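PDB 6AE2: Csm3, which probably binds crRNA and may cut target RNA as a RAMP-family subunit of the type III-A CRISPR-Cas effector (Csm) complex. Local coordinates for residues V94-K99 / M193-K198; I167-R172 / R215-V220. All coordinates share one frame; numbering follows the deposited sequence.

Contact 1 (V94-K99 / M193-K198)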
ATOM      1  N   VAL A  94     -17.972  -1.326  -6.143  1.00 49.11           N
ATOM      2  CA  VAL A  94     -18.852  -0.377  -5.469  1.00 45.93           C
ATOM      3  C   VAL A  94     -20.094  -0.052  -6.283  1.00 48.48           C
ATOM      4  O   VAL A  94     -20.922   0.755  -5.835  1.00 48.60           O
ATOM      5  CB  VAL A  94     -18.113   0.934  -5.133  1.00 45.18           C
ATOM      6  CG1 VAL A  94     -16.813   0.638  -4.397  1.00 42.15           C
ATOM      7  CG2 VAL A  94     -17.860   1.745  -6.400  1.00 46.25           C
ATOM      8  N   ASP A  95     -20.253  -0.654  -7.465  1.00 51.83           N
ATOM      9  CA  ASP A  95     -21.401  -0.410  -8.339  1.00 56.63           C
ATOM     10  C   ASP A  95     -21.505   1.076  -8.691  1.00 51.27           C
ATOM     11  O   ASP A  95     -22.506   1.743  -8.425  1.00 50.09           O
ATOM     12  CB  ASP A  95     -22.694  -0.931  -7.696  1.00 67.91           C
ATOM     13  CG  ASP A  95     -23.848  -1.030  -8.684  1.00 89.07           C
ATOM     14  OD1 ASP A  95     -24.445   0.012  -9.025  1.00 97.92           O
ATOM     15  OD2 ASP A  95     -24.164  -2.159  -9.116  1.00 96.51           O
ATOM     16  N   TYR A  96     -20.432   1.594  -9.287  1.00 43.67           N
ATOM     17  CA  TYR A  96     -20.418   2.993  -9.697  1.00 47.81           C
ATOM     18  C   TYR A  96     -21.241   3.165 -10.966  1.00 49.92           C
ATOM     19  O   TYR A  96     -20.987   2.505 -11.979  1.00 53.81           O
ATOM     20  CB  TYR A  96     -18.989   3.485  -9.919  1.00 49.98           C
ATOM     21  CG  TYR A  96     -18.890   4.993 -10.052  1.00 46.92           C
ATOM     22  CD1 TYR A  96     -19.114   5.619 -11.271  1.00 46.59           C
ATOM     23  CD2 TYR A  96     -18.576   5.790  -8.957  1.00 44.92           C
ATOM     24  CE1 TYR A  96     -19.032   6.993 -11.398  1.00 45.70           C
ATOM     25  CE2 TYR A  96     -18.489   7.166  -9.076  1.00 43.00           C
ATOM     26  CZ  TYR A  96     -18.717   7.761 -10.298  1.00 46.35           C
ATOM     27  OH  TYR A  96     -18.632   9.129 -10.421  1.00 51.36           O
ATOM     28  N   LYS A  97     -22.232   4.046 -10.902  1.00 52.46           N
ATOM     29  CA  LYS A  97     -23.000   4.462 -12.063  1.00 61.62           C
ATOM     30  C   LYS A  97     -22.920   5.979 -12.182  1.00 63.48           C
ATOM     31  O   LYS A  97     -22.565   6.680 -11.228  1.00 51.37           O
ATOM     32  CB  LYS A  97     -24.462   3.999 -11.969  1.00 63.53           C
ATOM     33  CG  LYS A  97     -24.643   2.613 -11.360  1.00 63.22           C
ATOM     34  CD  LYS A  97     -25.807   1.873 -12.015  1.00 66.12           C
ATOM     35  CE  LYS A  97     -26.658   1.146 -10.983  1.00 64.72           C
ATOM     36  NZ  LYS A  97     -28.068   0.991 -11.431  1.00 72.72           N
ATOM     37  N   GLY A  98     -23.245   6.483 -13.369  1.00 69.99           N
ATOM     38  CA  GLY A  98     -23.105   7.894 -13.655  1.00 75.49           C
ATOM     39  C   GLY A  98     -24.095   8.753 -12.883  1.00 85.29           C
ATOM     40  O   GLY A  98     -24.719   8.339 -11.906  1.00 88.91           O
ATOM     41  N   LYS A  99     -24.226   9.999 -13.353  1.00 91.61           N
ATOM     42  CA  LYS A  99     -25.159  10.937 -12.735  1.00 94.78           C
ATOM     43  C   LYS A  99     -26.584  10.397 -12.745  1.00103.94           C
ATOM     44  O   LYS A  99     -27.372  10.703 -11.843  1.00106.47           O
ATOM     45  CB  LYS A  99     -25.089  12.286 -13.449  1.00 91.71           C
ATOM     46  CG  LYS A  99     -25.517  13.473 -12.600  1.00 92.16           C
ATOM     47  CD  LYS A  99     -26.972  13.828 -12.852  1.00 96.69           C
ATOM     48  CE  LYS A  99     -27.220  14.125 -14.322  1.00 94.50           C
ATOM     49  NZ  LYS A  99     -28.671  14.110 -14.652  1.00 93.25           N
ATOM     50  N   MET A 193     -17.162  12.281 -16.095  1.00 38.94           N
ATOM     51  CA  MET A 193     -16.083  11.351 -16.419  1.00 37.28           C
ATOM     52  C   MET A 193     -14.864  11.591 -15.539  1.00 35.32           C
ATOM     53  O   MET A 193     -14.264  10.641 -15.020  1.00 32.76           O
ATOM     54  CB  MET A 193     -15.712  11.472 -17.895  1.00 38.53           C
ATOM     55  CG  MET A 193     -16.795  10.999 -18.845  1.00 45.75           C
ATOM     56  SD  MET A 193     -16.186  10.950 -20.534  1.00 47.64           S
ATOM     57  CE  MET A 193     -16.480  12.651 -20.981  1.00 52.09           C
ATOM     58  N   ILE A 194     -14.471  12.855 -15.371  1.00 30.12           N
ATOM     59  CA  ILE A 194     -13.386  13.179 -14.447  1.00 40.32           C
ATOM     60  C   ILE A 194     -13.723  12.677 -13.049  1.00 49.14           C
ATOM     61  O   ILE A 194     -12.894  12.054 -12.376  1.00 45.23           O
ATOM     62  CB  ILE A 194     -13.107  14.692 -14.451  1.00 37.72           C
ATOM     63  CG1 ILE A 194     -12.443  15.116 -15.762  1.00 37.90           C
ATOM     64  CG2 ILE A 194     -12.248  15.082 -13.254  1.00 26.03           C
ATOM     65  CD1 ILE A 194     -12.671  16.572 -16.108  1.00 36.57           C
ATOM     66  N   LYS A 195     -14.958  12.926 -12.604  1.00 48.25           N
ATOM     67  CA  LYS A 195     -15.369  12.487 -11.276  1.00 51.73           C
ATOM     68  C   LYS A 195     -15.279  10.971 -11.144  1.00 50.71           C
ATOM     69  O   LYS A 195     -14.758  10.459 -10.147  1.00 55.89           O
ATOM     70  CB  LYS A 195     -16.788  12.973 -10.979  1.00 52.48           C
ATOM     71  CG  LYS A 195     -17.513  12.171  -9.913  1.00 59.58           C
ATOM     72  CD  LYS A 195     -18.836  12.820  -9.538  1.00 63.24           C
ATOM     73  CE  LYS A 195     -19.546  12.042  -8.442  1.00 59.70           C
ATOM     74  NZ  LYS A 195     -21.015  11.967  -8.687  1.00 63.97           N
ATOM     75  N   CYS A 196     -15.766  10.234 -12.147  1.00 42.80           N
ATOM     76  CA  CYS A 196     -15.643   8.780 -12.118  1.00 36.11           C
ATOM     77  C   CYS A 196     -14.181   8.354 -12.047  1.00 37.42           C
ATOM     78  O   CYS A 196     -13.844   7.365 -11.387  1.00 36.55           O
ATOM     79  CB  CYS A 196     -16.320   8.175 -13.346  1.00 38.76           C
ATOM     80  SG  CYS A 196     -15.929   6.435 -13.634  1.00 43.11           S
ATOM     81  N   LEU A 197     -13.296   9.097 -12.713  1.00 40.69           N
ATOM     82  CA  LEU A 197     -11.869   8.797 -12.645  1.00 35.50           C
ATOM     83  C   LEU A 197     -11.305   9.124 -11.268  1.00 40.88           C
ATOM     84  O   LEU A 197     -10.525   8.346 -10.706  1.00 40.23           O
ATOM     85  CB  LEU A 197     -11.122   9.570 -13.733  1.00 27.76           C
ATOM     86  CG  LEU A 197      -9.599   9.427 -13.808  1.00 31.18           C
ATOM     87  CD1 LEU A 197      -9.158   7.972 -13.686  1.00 35.32           C
ATOM     88  CD2 LEU A 197      -9.069  10.048 -15.095  1.00 31.78           C
ATOM     89  N   LYS A 198     -11.694  10.272 -10.707  1.00 41.19           N
ATOM     90  CA  LYS A 198     -11.136  10.704  -9.430  1.00 30.04           C
ATOM     91  C   LYS A 198     -11.493   9.734  -8.309  1.00 35.74           C
ATOM     92  O   LYS A 198     -10.618   9.303  -7.546  1.00 34.52           O
ATOM     93  CB  LYS A 198     -11.619  12.117  -9.092  1.00 28.61           C
ATOM     94  CG  LYS A 198     -11.143  13.201 -10.049  1.00 34.71           C
ATOM     95  CD  LYS A 198      -9.936  13.944  -9.507  1.00 34.08           C
ATOM     96  CE  LYS A 198      -9.681  15.227 -10.286  1.00 32.62           C
ATOM     97  NZ  LYS A 198     -10.734  16.249 -10.032  1.00 42.11           N
TER
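Tyr96 reaches from the loop 94-99 to the helical segment 193-198, and its ring ends against Lys195 and Cys196. The ring carbons on the CE1 side meet Cys196, whereas the phenol oxygen lies beside the lysine chain. Tyr96 CE1 is 3.5 Å from Cys196 CB. The thiol comes in obliquely: Cys196 SG lies 4.5 Å from the centroid of the Tyr96 ring and 38° off the ring normal. This is a cysteine sulfur-aromatic contact. With Tyr96 CG anti to the backbone N (chi1 -168°), the ring projects from the loop toward the helix.

Tyr96 OH is 3.3 Å from Lys195 CG and 3.5 Å from Cys196 CA, so the hydroxyl approaches the helix backbone itself. The lysine chain runs past the hydroxyl at a slant, with Lys195 CE 3.6 Å from Tyr96 OH. No hydrogen bond crosses between the segments, and the contact rests on van der Waals and sulfur-aromatic packing.

Leu91 of helix 80-93 touches both Tyr96 and Cys196, and Ile104 and Val105 of helix 104-109 also pack on the tyrosine. Glu236 of the second subunit packs on Tyr96 and forms a long, weak ion pair with Lys195 NZ. The arrangement is a buried loop-to-helix contact within the RAMP-family fold, in which an aromatic anchor from the loop after helix 80-93 packs among three helices.

Contact 2 (I167-R172 / R215-V220)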
ATOM      1  N   ILE A 167      10.206 -12.554  -2.333  1.00 45.57           N
ATOM      2  CA  ILE A 167       9.409 -11.759  -3.258  1.00 38.54           C
ATOM      3  C   ILE A 167      10.050 -10.389  -3.418  1.00 36.31           C
ATOM      4  O   ILE A 167      10.462  -9.763  -2.434  1.00 38.89           O
ATOM      5  CB  ILE A 167       7.953 -11.638  -2.769  1.00 40.28           C
ATOM      6  CG1 ILE A 167       7.382 -13.028  -2.473  1.00 43.45           C
ATOM      7  CG2 ILE A 167       7.102 -10.903  -3.793  1.00 34.87           C
ATOM      8  CD1 ILE A 167       5.886 -13.046  -2.261  1.00 45.98           C
ATOM      9  N   GLU A 168      10.139  -9.928  -4.661  1.00 38.15           N
ATOM     10  CA  GLU A 168      10.654  -8.599  -4.947  1.00 33.55           C
ATOM     11  C   GLU A 168       9.555  -7.559  -4.776  1.00 29.90           C
ATOM     12  O   GLU A 168       8.382  -7.809  -5.069  1.00 40.78           O
ATOM     13  CB  GLU A 168      11.208  -8.530  -6.371  1.00 41.30           C
ATOM     14  CG  GLU A 168      12.576  -9.162  -6.549  1.00 47.71           C
ATOM     15  CD  GLU A 168      13.143  -8.918  -7.933  1.00 54.92           C
ATOM     16  OE1 GLU A 168      12.477  -8.230  -8.736  1.00 54.97           O
ATOM     17  OE2 GLU A 168      14.250  -9.421  -8.220  1.00 58.07           O
ATOM     18  N   ARG A 169       9.945  -6.385  -4.283  1.00 30.47           N
ATOM     19  CA  ARG A 169       9.037  -5.256  -4.141  1.00 27.69           C
ATOM     20  C   ARG A 169       9.773  -3.969  -4.478  1.00 28.97           C
ATOM     21  O   ARG A 169      10.991  -3.866  -4.305  1.00 27.91           O
ATOM     22  CB  ARG A 169       8.445  -5.135  -2.726  1.00 31.27           C
ATOM     23  CG  ARG A 169       8.042  -6.441  -2.067  1.00 38.09           C
ATOM     24  CD  ARG A 169       8.012  -6.294  -0.561  1.00 44.85           C
ATOM     25  NE  ARG A 169       6.757  -5.711  -0.096  1.00 43.88           N
ATOM     26  CZ  ARG A 169       6.584  -5.180   1.108  1.00 36.97           C
ATOM     27  NH1 ARG A 169       7.590  -5.149   1.973  1.00 36.60           N
ATOM     28  NH2 ARG A 169       5.407  -4.674   1.446  1.00 40.00           N
ATOM     29  N   VAL A 170       9.019  -2.988  -4.961  1.00 21.00           N
ATOM     30  CA  VAL A 170       9.537  -1.646  -5.184  1.00 21.72           C
ATOM     31  C   VAL A 170       9.409  -0.887  -3.872  1.00 22.29           C
ATOM     32  O   VAL A 170       8.300  -0.707  -3.359  1.00 20.96           O
ATOM     33  CB  VAL A 170       8.780  -0.939  -6.317  1.00 27.56           C
ATOM     34  CG1 VAL A 170       9.444   0.381  -6.646  1.00 18.72           C
ATOM     35  CG2 VAL A 170       8.712  -1.830  -7.551  1.00 19.44           C
ATOM     36  N   ARG A 171      10.542  -0.455  -3.322  1.00 23.65           N
ATOM     37  CA  ARG A 171      10.557   0.080  -1.971  1.00 23.44           C
ATOM     38  C   ARG A 171       9.706   1.344  -1.872  1.00 28.68           C
ATOM     39  O   ARG A 171       9.445   2.035  -2.859  1.00 29.41           O
ATOM     40  CB  ARG A 171      11.990   0.364  -1.517  1.00 30.27           C
ATOM     41  CG  ARG A 171      12.619   1.618  -2.105  1.00 43.07           C
ATOM     42  CD  ARG A 171      14.099   1.682  -1.757  1.00 59.85           C
ATOM     43  NE  ARG A 171      14.822   2.670  -2.553  1.00 70.26           N
ATOM     44  CZ  ARG A 171      16.092   3.009  -2.349  1.00 72.21           C
ATOM     45  NH1 ARG A 171      16.785   2.436  -1.374  1.00 73.48           N
ATOM     46  NH2 ARG A 171      16.670   3.917  -3.122  1.00 71.62           N
ATOM     47  N   ARG A 172       9.251   1.621  -0.655  1.00 32.81           N
ATOM     48  CA  ARG A 172       8.464   2.817  -0.391  1.00 32.26           C
ATOM     49  C   ARG A 172       9.248   4.067  -0.768  1.00 26.13           C
ATOM     50  O   ARG A 172      10.444   4.178  -0.487  1.00 28.26           O
ATOM     51  CB  ARG A 172       8.072   2.846   1.088  1.00 32.42           C
ATOM     52  CG  ARG A 172       7.917   4.221   1.721  1.00 29.13           C
ATOM     53  CD  ARG A 172       7.922   4.068   3.239  1.00 32.63           C
ATOM     54  NE  ARG A 172       7.518   5.266   3.969  1.00 30.14           N
ATOM     55  CZ  ARG A 172       6.254   5.616   4.180  1.00 34.30           C
ATOM     56  NH1 ARG A 172       5.273   4.861   3.704  1.00 31.31           N
ATOM     57  NH2 ARG A 172       5.966   6.717   4.863  1.00 39.04           N
ATOM     58  N   ARG A 215      -1.097  -9.124   2.503  1.00 54.66           N
ATOM     59  CA  ARG A 215       0.147  -9.047   3.259  1.00 47.73           C
ATOM     60  C   ARG A 215       0.587  -7.614   3.522  1.00 42.49           C
ATOM     61  O   ARG A 215       1.565  -7.409   4.248  1.00 42.19           O
ATOM     62  CB  ARG A 215       1.258  -9.793   2.517  1.00 46.90           C
ATOM     63  CG  ARG A 215       0.951 -11.250   2.215  1.00 50.46           C
ATOM     64  CD  ARG A 215       1.882 -12.161   2.992  1.00 63.05           C
ATOM     65  NE  ARG A 215       1.895 -13.520   2.461  1.00 74.69           N
ATOM     66  CZ  ARG A 215       2.413 -14.562   3.101  1.00 85.04           C
ATOM     67  NH1 ARG A 215       2.962 -14.404   4.298  1.00 85.49           N
ATOM     68  NH2 ARG A 215       2.383 -15.765   2.544  1.00 89.59           N
ATOM     69  N   GLY A 216      -0.099  -6.628   2.955  1.00 37.93           N
ATOM     70  CA  GLY A 216       0.279  -5.241   3.111  1.00 35.46           C
ATOM     71  C   GLY A 216       1.080  -4.655   1.971  1.00 34.45           C
ATOM     72  O   GLY A 216       1.636  -3.563   2.130  1.00 33.96           O
ATOM     73  N   TYR A 217       1.160  -5.339   0.833  1.00 30.49           N
ATOM     74  CA  TYR A 217       1.908  -4.832  -0.304  1.00 24.52           C
ATOM     75  C   TYR A 217       1.109  -3.762  -1.044  1.00 22.85           C
ATOM     76  O   TYR A 217      -0.116  -3.675  -0.939  1.00 27.66           O
ATOM     77  CB  TYR A 217       2.251  -5.950  -1.292  1.00 24.30           C
ATOM     78  CG  TYR A 217       3.267  -6.986  -0.850  1.00 30.94           C
ATOM     79  CD1 TYR A 217       3.366  -7.393   0.477  1.00 27.55           C
ATOM     80  CD2 TYR A 217       4.119  -7.574  -1.778  1.00 28.46           C
ATOM     81  CE1 TYR A 217       4.289  -8.348   0.863  1.00 27.52           C
ATOM     82  CE2 TYR A 217       5.043  -8.528  -1.401  1.00 32.24           C
ATOM     83  CZ  TYR A 217       5.126  -8.911  -0.082  1.00 36.86           C
ATOM     84  OH  TYR A 217       6.049  -9.862   0.286  1.00 38.58           O
ATOM     85  N   GLY A 218       1.832  -2.936  -1.799  1.00 22.81           N
ATOM     86  CA  GLY A 218       1.238  -2.179  -2.884  1.00 26.16           C
ATOM     87  C   GLY A 218       0.312  -1.044  -2.512  1.00 26.24           C
ATOM     88  O   GLY A 218      -0.569  -0.703  -3.308  1.00 33.73           O
ATOM     89  N   SER A 219       0.475  -0.438  -1.340  1.00 25.15           N
ATOM     90  CA  SER A 219      -0.238   0.803  -1.073  1.00 26.52           C
ATOM     91  C   SER A 219       0.414   1.925  -1.864  1.00 20.26           C
ATOM     92  O   SER A 219       1.643   2.043  -1.896  1.00 19.42           O
ATOM     93  CB  SER A 219      -0.235   1.130   0.414  1.00 21.34           C
ATOM     94  OG  SER A 219      -0.566   2.495   0.623  1.00 36.53           O
ATOM     95  N   VAL A 220      -0.410   2.757  -2.490  1.00 24.24           N
ATOM     96  CA  VAL A 220       0.048   3.693  -3.506  1.00 26.53           C
ATOM     97  C   VAL A 220      -0.661   5.027  -3.315  1.00 30.33           C
ATOM     98  O   VAL A 220      -1.847   5.069  -2.976  1.00 31.28           O
ATOM     99  CB  VAL A 220      -0.202   3.107  -4.913  1.00 27.20           C
ATOM    100  CG1 VAL A 220      -0.383   4.197  -5.941  1.00 30.74           C
ATOM    101  CG2 VAL A 220       0.934   2.166  -5.301  1.00 25.15           C
TER
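Strand residues 167-170 and the loop 215-220 face each other without backbone pairing. Their nearest CA atoms, those of Arg169 and Tyr217, are 8.1 Å apart, and no hydrogen bond crosses between the segments. The loop contains two glycines with positive phi, Gly216 and Gly218, on either side of Tyr217.

Side chains bridge the gap. Arg169 lies over one face of the Tyr217 ring in a cation-pi contact. Its CZ is 4.0 Å from the centroid of the Tyr217 ring and 14° off the ring normal. The planes are not parallel; guanidinium and ring are tilted by 40°. Arg169 NE sits above the ring centre, and Arg169 NH2 reaches out to Tyr217 CD1 at 3.5 Å. The bend at chi3 (83°) turns the guanidinium across the ring, while Arg169 CD adds a CH-pi contact at 4.2 Å from the Tyr217 centroid. At the ring's edge, Ile167 CG2 meets Tyr217 CE2 at 3.9 Å.

The polar ends have other partners. Arg169 forms salt bridges through NH1 with Glu148 and through NH2 with Asp129 of the second subunit. Tyr217 OH hydrogen-bonds to Glu152. The whole is a buried arginine-tyrosine cation-pi contact, flanked by carboxylates. It joins the two-stranded antiparallel sheet to the glycine-rich loop before strand 220-230, a loop of the kind characteristic of RAMP proteins.

In the fold
From the N terminus, the chain passes through helix 80-93 into segment 94-99, the first half of contact 1. It then runs through helix 104-109 and strands 125-132 and 147-151 to segment 167-172, where contact 2 begins. Strand 175-185 leads to helix 190-205, and segment 193-198 closes contact 1 after 93 intervening residues. The following loop reaches segment 215-220 and closes contact 2 after 42. The two loops therefore cross rather than nest. Their centres lie about 27 Å apart and they do not touch. Contact 1 belongs to the helical part; contact 2 ties the small sheet to the entrance of strand 220-230. Both also touch the second subunit.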